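Local coordinates for beta-lactamase-related domain-containing protein (Bacteroides dorei DSM 17855, PDB 5TGF) that is probably a serine beta-lactamase-like hydrolase of the penicillin-binding-protein fold, its substrate unknown, and binds calcium, at residues A176-M181 / G224-L229. Numbering follows the deposited sequence.
Sequences AAPLGM and GNREIL
Pro178, in the last turn of helix 167-179, faces Ile228 just beyond strand 226-227, their CA atoms 7.5 Å apart and no hydrogen bond joining the two backbones. The helix closes in a Schellman motif: Gly180 takes a positive phi (71°), its N returns to Ala177 O, and Met181 N bonds Ala176 O at 2.8 Å. Across the two segments, packing rather than hydrogen bonding does the work, a worked example of how a helix end can meet a hairpin. On the helix side Pro178 contributes more than Leu179. Its CB meets Ile228 CD1 at 3.7 Å, and the same carbon lies 3.6 Å above the plane of the Arg226 guanidinium, displaced toward the rim of the group. Arg226 reaches this place through a bend at chi3 (56°), which turns one face of the guanidinium toward Pro178 CB, the two side chains crossing at about a right angle. The result is van der Waals contact between a guanidinium face and the CB corner of the proline, with Pro178 CB 3.8 Å from Arg226 NH1. Deeper in, Leu179 adds a looser touch, CD2 to Ile228 CG1 at 4.1 Å. Ile228 has CG1 beside its backbone N (chi1 -55°), and from there CD1 extends to the proline while CG1 itself meets the leucine. Exposed Arg226 thus borders a small apolar patch whose inner members, Leu179 and Ile228, are buried. Both of these also pack on Met216 of helix 207-218 and on Ser223 of strand 222-223, the antiparallel partner of 226-227 in a small hairpin, while Leu179 O accepts a hydrogen bond from Arg212 of that same helix 207-218.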
loop_
_atom_site.group_PDB
_atom_site.type_symbol
_atom_site.label_atom_id
_atom_site.label_comp_id
_atom_site.label_asym_id
_atom_site.label_seq_id
_atom_site.Cartn_x
_atom_site.Cartn_y
_atom_site.Cartn_z
ATOM N N ALA A 176 -6.178 8.173 10.975
ATOM C CA ALA A 176 -7.074 7.219 11.648
ATOM C C ALA A 176 -8.193 7.909 12.465
ATOM O O ALA A 176 -9.369 7.586 12.309
ATOM C CB ALA A 176 -6.301 6.254 12.529
ATOM N N ALA A 177 -7.816 8.842 13.331
ATOM C CA ALA A 177 -8.817 9.562 14.123
ATOM C C ALA A 177 -9.855 10.346 13.280
ATOM O O ALA A 177 -11.033 10.143 13.460
ATOM C CB ALA A 177 -8.141 10.448 15.146
ATOM N N PRO A 178 -9.422 11.154 12.298
ATOM C CA PRO A 178 -10.412 11.886 11.492
ATOM C C PRO A 178 -11.340 11.006 10.668
ATOM O O PRO A 178 -12.493 11.380 10.432
ATOM C CB PRO A 178 -9.562 12.735 10.564
ATOM C CG PRO A 178 -8.219 12.790 11.169
ATOM C CD PRO A 178 -8.048 11.558 11.978
ATOM N N LEU A 179 -10.884 9.806 10.319
ATOM C CA LEU A 179 -11.719 8.829 9.596
ATOM C C LEU A 179 -12.486 7.848 10.489
ATOM O O LEU A 179 -13.263 7.038 10.000
ATOM C CB LEU A 179 -10.872 8.045 8.583
ATOM C CG LEU A 179 -10.339 8.898 7.427
ATOM C CD1 LEU A 179 -9.463 8.079 6.500
ATOM C CD2 LEU A 179 -11.445 9.597 6.645
ATOM N N GLY A 180 -12.229 7.862 11.793
ATOM C CA GLY A 180 -12.846 6.918 12.690
ATOM C C GLY A 180 -12.332 5.489 12.554
ATOM O O GLY A 180 -13.061 4.530 12.834
HETATM N N MSE A 181 -11.071 5.340 12.132
HETATM C CA MSE A 181 -10.414 4.043 12.134
HETATM C C MSE A 181 -9.969 3.779 13.574
HETATM O O MSE A 181 -9.101 4.472 14.078
HETATM C CB MSE A 181 -9.211 4.043 11.189
HETATM C CG MSE A 181 -9.621 4.178 9.709
HETATM SE SE MSE A 181 -7.989 4.613 8.680
HETATM C CE MSE A 181 -7.156 2.846 8.600
ATOM N N GLY A 224 -16.773 13.645 4.446
ATOM C CA GLY A 224 -17.821 14.559 4.911
ATOM C C GLY A 224 -17.464 15.987 4.566
ATOM O O GLY A 224 -17.177 16.297 3.415
ATOM N N ASN A 225 -17.377 16.835 5.577
ATOM C CA ASN A 225 -17.013 18.225 5.354
ATOM C C ASN A 225 -15.513 18.481 5.560
ATOM O O ASN A 225 -15.080 19.633 5.482
ATOM C CB ASN A 225 -17.848 19.151 6.257
ATOM C CG ASN A 225 -17.739 18.800 7.728
ATOM O OD1 ASN A 225 -16.700 18.344 8.196
ATOM N ND2 ASN A 225 -18.817 19.019 8.467
ATOM N N ARG A 226 -14.722 17.427 5.817
ATOM C CA ARG A 226 -13.293 17.594 6.089
ATOM C C ARG A 226 -12.440 17.251 4.866
ATOM O O ARG A 226 -12.741 16.313 4.131
ATOM C CB ARG A 226 -12.862 16.715 7.275
ATOM C CG ARG A 226 -13.698 16.886 8.535
ATOM C CD ARG A 226 -13.103 16.149 9.739
ATOM N NE ARG A 226 -11.716 16.538 10.027
ATOM C CZ ARG A 226 -11.043 16.205 11.132
ATOM N NH1 ARG A 226 -11.609 15.480 12.096
ATOM N NH2 ARG A 226 -9.789 16.611 11.286
ATOM N N GLU A 227 -11.365 18.007 4.678
ATOM C CA GLU A 227 -10.341 17.714 3.695
ATOM C C GLU A 227 -9.214 16.933 4.382
ATOM O O GLU A 227 -8.361 17.512 5.038
ATOM C CB GLU A 227 -9.799 19.013 3.100
ATOM C CG GLU A 227 -8.989 18.809 1.836
ATOM C CD GLU A 227 -8.802 20.093 1.029
ATOM O OE1 GLU A 227 -7.882 20.850 1.385
ATOM O OE2 GLU A 227 -9.564 20.342 0.050
ATOM N N ILE A 228 -9.212 15.620 4.225
ATOM C CA ILE A 228 -8.208 14.782 4.913
ATOM C C ILE A 228 -6.891 14.823 4.135
ATOM O O ILE A 228 -5.812 14.970 4.709
ATOM C CB ILE A 228 -8.720 13.333 5.081
ATOM C CG1 ILE A 228 -10.074 13.329 5.790
ATOM C CG2 ILE A 228 -7.676 12.482 5.809
ATOM C CD1 ILE A 228 -10.039 13.980 7.149
ATOM N N LEU A 229 -6.993 14.743 2.820
ATOM C CA LEU A 229 -5.891 15.033 1.922
ATOM C C LEU A 229 -6.365 16.042 0.884
ATOM O O LEU A 229 -7.520 16.013 0.465
ATOM C CB LEU A 229 -5.455 13.734 1.203
ATOM C CG LEU A 229 -4.754 12.695 2.102
ATOM C CD1 LEU A 229 -4.630 11.385 1.315
ATOM C CD2 LEU A 229 -3.400 13.225 2.585
#